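PDB 5GN1: ATP-dependent helicase FUN30, which remodels nucleosomes at the expense of ATP, promotes DNA end resection at double-strand breaks and is required for heterochromatin organization. Local coordinates for residues 68-71 against 72-76; 110-113 against 114-118. One frame throughout, in Å; residues are numbered along the deposited sequence.

This chain is the C-terminal part of the ATPase domain of a SNF2-family remodeller, built round a parallel sheet of six strands. Interaction 1 comes first along the chain, inside helix 60-82, with its centre about 21 Å from the centre of the chain. Interaction 2 follows in the loop between helices 100-110 and 123-133, where it is buried about 8 Å from that centre. The two centres are about 16 Å apart. They meet where the Glu69 carboxylate packs against the Phe117 ring, with Glu69 OE2 4.2 Å from Phe117 CE2. Helix 60-82 thus packs against helices 100-110 and 345-359 and, through Gln62, Ile65 and Glu69, against the buried turn.

Interaction 1 of 2, residues 68-71 against 72-76; sequences KEIQ and IVLEH
Val73 N donates to Glu69 O at 2.9 Å, one of four consecutive i to i+4 bonds that make residues 68-76 regular alpha helix. Ile72 N bonds Lys68 O, Leu74 N bonds Ile70 O, and Glu75 N bonds Gln71 O in the straightest of the four, with an N-H...O angle of 170°. The side chains add apolar cover to these carbonyls. Val73 CG2, beside its own backbone N, comes to 3.1 Å from Glu69 O. Leu74 CG lies 3.2 Å from Ile70 O, and Ile72 CG1 rests over Lys68 O in the same way. Aliphatic side chains suit Ile70, Ile72 and Leu74 because these residues also face neighbouring helices: Ile70 and Leu74 touch helix 345-359, and Ile72 reaches Leu103 of helix 100-110. The side chains of Ile70 and Leu74 touch each other loosely, Ile70 CG2 to Leu74 CG 4.4 Å. One residue on, Gln71 and Glu75, a turn apart from each other, approach with their flat groups turned 70° apart. The Gln71 chain runs out extended with CG opposite the backbone N (chi1 -174°), which brings NE2 to 3.5 Å from Glu75 OE2, a long polar approach. Glu75 OE2 also lies near the like-charged Glu91, so the partly positive amide hydrogens of Gln71 may ease that crowding a little. The helix is therefore held chiefly by its main chain: its apolar side chains are available to pack against two other helices, and Gln71 with Glu75 gives one flank a polar character.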
loop_
_atom_site.group_PDB
_atom_site.type_symbol
_atom_site.label_atom_id
_atom_site.label_comp_id
_atom_site.label_asym_id
_atom_site.label_seq_id
_atom_site.Cartn_x
_atom_site.Cartn_y
_atom_site.Cartn_z
ATOM N N LYS A 68 17.959 4.406 -0.343
ATOM C CA LYS A 68 18.241 4.552 1.088
ATOM C C LYS A 68 18.009 3.243 1.832
ATOM O O LYS A 68 18.828 2.832 2.663
ATOM C CB LYS A 68 17.371 5.649 1.704
ATOM C CG LYS A 68 17.910 7.060 1.600
ATOM C CD LYS A 68 16.972 8.055 2.294
ATOM C CE LYS A 68 15.541 7.965 1.756
ATOM N NZ LYS A 68 14.679 9.151 2.092
ATOM N N GLU A 69 16.874 2.586 1.569
ATOM C CA GLU A 69 16.589 1.312 2.225
ATOM C C GLU A 69 17.596 0.244 1.827
ATOM O O GLU A 69 17.982 -0.597 2.654
ATOM C CB GLU A 69 15.173 0.840 1.886
ATOM C CG GLU A 69 14.083 1.671 2.521
ATOM C CD GLU A 69 14.149 1.660 4.045
ATOM O OE1 GLU A 69 14.523 0.615 4.631
ATOM O OE2 GLU A 69 13.846 2.709 4.643
ATOM N N ILE A 70 18.000 0.234 0.554
ATOM C CA ILE A 70 18.967 -0.759 0.104
ATOM C C ILE A 70 20.312 -0.521 0.779
ATOM O O ILE A 70 21.037 -1.476 1.078
ATOM C CB ILE A 70 19.087 -0.748 -1.434
ATOM C CG1 ILE A 70 17.849 -1.371 -2.077
ATOM C CG2 ILE A 70 20.347 -1.492 -1.897
ATOM C CD1 ILE A 70 17.787 -2.898 -1.971
ATOM N N GLN A 71 20.641 0.709 1.075
ATOM C CA GLN A 71 21.872 1.024 1.775
ATOM C C GLN A 71 21.805 0.450 3.195
ATOM O O GLN A 71 22.758 -0.125 3.648
ATOM C CB GLN A 71 22.140 2.516 1.799
ATOM C CG GLN A 71 23.489 2.910 2.393
ATOM C CD GLN A 71 23.830 4.392 2.265
ATOM O OE1 GLN A 71 23.093 5.160 1.638
ATOM N NE2 GLN A 71 24.952 4.796 2.860
ATOM N N ILE A 72 20.670 0.593 3.875
ATOM C CA ILE A 72 20.517 0.002 5.203
ATOM C C ILE A 72 20.620 -1.512 5.112
ATOM O O ILE A 72 21.295 -2.155 5.930
ATOM C CB ILE A 72 19.194 0.458 5.853
ATOM C CG1 ILE A 72 19.149 1.982 5.934
ATOM C CG2 ILE A 72 19.069 -0.117 7.237
ATOM C CD1 ILE A 72 17.807 2.545 6.427
ATOM N N VAL A 73 19.999 -2.103 4.080
ATOM C CA VAL A 73 20.094 -3.546 3.859
ATOM C C VAL A 73 21.552 -3.980 3.763
ATOM O O VAL A 73 21.947 -5.022 4.305
ATOM C CB VAL A 73 19.317 -3.949 2.591
ATOM C CG1 VAL A 73 19.589 -5.401 2.270
ATOM C CG2 VAL A 73 17.819 -3.721 2.785
ATOM N N LEU A 74 22.363 -3.203 3.044
ATOM C CA LEU A 74 23.784 -3.507 2.924
ATOM C C LEU A 74 24.479 -3.400 4.273
ATOM O O LEU A 74 25.226 -4.299 4.666
ATOM C CB LEU A 74 24.437 -2.564 1.915
ATOM C CG LEU A 74 23.912 -2.637 0.480
ATOM C CD1 LEU A 74 24.612 -1.594 -0.414
ATOM C CD2 LEU A 74 24.061 -4.050 -0.072
ATOM N N GLU A 75 24.262 -2.288 4.982
ATOM C CA GLU A 75 24.878 -2.108 6.294
ATOM C C GLU A 75 24.413 -3.176 7.270
ATOM O O GLU A 75 25.200 -3.658 8.095
ATOM C CB GLU A 75 24.567 -0.712 6.830
ATOM C CG GLU A 75 25.171 0.385 5.987
ATOM C CD GLU A 75 24.566 1.734 6.267
ATOM O OE1 GLU A 75 23.601 1.814 7.061
ATOM O OE2 GLU A 75 25.059 2.723 5.686
ATOM N N HIS A 76 23.131 -3.566 7.184
ATOM C CA HIS A 76 22.599 -4.614 8.053
ATOM C C HIS A 76 23.189 -5.971 7.695
ATOM O O HIS A 76 23.596 -6.733 8.577
ATOM C CB HIS A 76 21.060 -4.629 7.967
ATOM C CG HIS A 76 20.405 -5.764 8.698
ATOM N ND1 HIS A 76 19.798 -6.814 8.046
ATOM C CD2 HIS A 76 20.227 -5.996 10.023
ATOM C CE1 HIS A 76 19.295 -7.658 8.931
ATOM N NE2 HIS A 76 19.537 -7.182 10.140
#

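Interaction 2 of 2, residues 110-113 against 114-118; sequences ASLH and PLLFR
Leu115 N gives its hydrogen to His113 ND1 at 3.0 Å, almost straight at 167° and only 6° from the imidazole plane, so the bond enters at the ring edge. ND1 is the acceptor here, and NE2, the other ring nitrogen, bonds Trp181 O; histidine suits the place because one flat group can serve two stretches of main chain. Its own carbonyl is used as well: Leu116 N reaches His113 O at 3.1 Å, the first bond of the 3-10 turn 114-116. Pro114 fits that turn's start, since it has no N-H to leave over and its phi is already helical. With CG set opposite the backbone N (chi1 -152°), the imidazole runs alongside Leu115, whose CG lies 3.5 Å from His113 CE1. Farther out, Leu116 CD1 packs on Leu112 CB at 3.8 Å, and both leucines also touch helix 212-224. Phe117 turns its ring back to Ala110, where CZ meets the small methyl CB at 3.7 Å and the ring edge faces Ala110 N; both residues also touch Ile65 of helix 60-82. A leucine in place of His113 would probably leave Leu115 N and Trp181 O without their ring partner, costing the turn its tie to that backbone. The imidazole thus joins the turn to Trp181 by polar bonds, while the leucine and phenylalanine contacts pack round it.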
loop_
_atom_site.group_PDB
_atom_site.type_symbol
_atom_site.label_atom_id
_atom_site.label_comp_id
_atom_site.label_asym_id
_atom_site.label_seq_id
_atom_site.Cartn_x
_atom_site.Cartn_y
_atom_site.Cartn_z
ATOM N N ALA A 110 8.239 1.082 -0.537
ATOM C CA ALA A 110 8.864 2.018 -1.468
ATOM C C ALA A 110 8.526 1.676 -2.920
ATOM O O ALA A 110 8.421 2.575 -3.757
ATOM C CB ALA A 110 10.387 2.041 -1.246
ATOM N N SER A 111 8.334 0.394 -3.230
ATOM C CA SER A 111 7.857 -0.001 -4.553
ATOM C C SER A 111 6.428 0.470 -4.840
ATOM O O SER A 111 6.005 0.439 -6.000
ATOM C CB SER A 111 7.902 -1.524 -4.693
ATOM O OG SER A 111 9.165 -2.056 -4.322
ATOM N N LEU A 112 5.667 0.865 -3.814
ATOM C CA LEU A 112 4.258 1.238 -3.949
ATOM C C LEU A 112 4.037 2.742 -4.023
ATOM O O LEU A 112 3.383 3.224 -4.956
ATOM C CB LEU A 112 3.446 0.664 -2.777
ATOM C CG LEU A 112 3.505 -0.850 -2.705
ATOM C CD1 LEU A 112 2.745 -1.404 -1.486
ATOM C CD2 LEU A 112 2.993 -1.436 -4.021
ATOM N N HIS A 113 4.534 3.496 -3.034
ATOM C CA HIS A 113 4.193 4.908 -2.945
ATOM C C HIS A 113 5.082 5.671 -1.968
ATOM O O HIS A 113 5.262 5.239 -0.820
ATOM C CB HIS A 113 2.726 5.069 -2.530
ATOM C CG HIS A 113 2.117 6.334 -3.029
ATOM N ND1 HIS A 113 2.522 7.572 -2.587
ATOM C CD2 HIS A 113 1.155 6.556 -3.956
ATOM C CE1 HIS A 113 1.836 8.507 -3.219
ATOM N NE2 HIS A 113 1.007 7.916 -4.061
ATOM N N PRO A 114 5.658 6.802 -2.393
ATOM C CA PRO A 114 6.461 7.627 -1.467
ATOM C C PRO A 114 5.725 8.055 -0.221
ATOM O O PRO A 114 6.359 8.228 0.830
ATOM C CB PRO A 114 6.828 8.850 -2.318
ATOM C CG PRO A 114 6.849 8.333 -3.731
ATOM C CD PRO A 114 5.781 7.249 -3.793
ATOM N N LEU A 115 4.409 8.267 -0.298
ATOM C CA LEU A 115 3.715 8.788 0.874
ATOM C C LEU A 115 3.511 7.741 1.951
ATOM O O LEU A 115 2.856 8.035 2.947
ATOM C CB LEU A 115 2.357 9.387 0.482
ATOM C CG LEU A 115 2.424 10.583 -0.480
ATOM C CD1 LEU A 115 1.021 11.178 -0.701
ATOM C CD2 LEU A 115 3.417 11.639 0.010
ATOM N N LEU A 116 4.030 6.531 1.758
ATOM C CA LEU A 116 4.119 5.532 2.811
ATOM C C LEU A 116 5.333 5.755 3.702
ATOM O O LEU A 116 5.633 4.906 4.549
ATOM C CB LEU A 116 4.179 4.126 2.204
ATOM C CG LEU A 116 2.965 3.691 1.381
ATOM C CD1 LEU A 116 3.278 2.383 0.647
ATOM C CD2 LEU A 116 1.725 3.580 2.277
ATOM N N PHE A 117 6.029 6.868 3.499
ATOM C CA PHE A 117 7.238 7.221 4.230
ATOM C C PHE A 117 7.128 8.674 4.656
ATOM O O PHE A 117 6.361 9.449 4.086
ATOM C CB PHE A 117 8.507 7.046 3.375
ATOM C CG PHE A 117 8.769 5.631 2.962
ATOM C CD1 PHE A 117 8.101 5.080 1.880
ATOM C CD2 PHE A 117 9.686 4.851 3.650
ATOM C CE1 PHE A 117 8.324 3.774 1.498
ATOM C CE2 PHE A 117 9.918 3.539 3.270
ATOM C CZ PHE A 117 9.242 3.003 2.192
ATOM N N ARG A 118 7.913 9.046 5.659
ATOM C CA ARG A 118 8.003 10.433 6.079
ATOM C C ARG A 118 9.279 11.010 5.470
ATOM O O ARG A 118 10.386 10.658 5.893
ATOM C CB ARG A 118 8.052 10.562 7.606
ATOM C CG ARG A 118 8.062 12.018 8.098
ATOM C CD ARG A 118 7.888 12.124 9.632
ATOM N NE ARG A 118 9.043 11.627 10.376
ATOM C CZ ARG A 118 10.129 12.350 10.660
ATOM N NH1 ARG A 118 10.223 13.610 10.250
ATOM N NH2 ARG A 118 11.125 11.810 11.356
#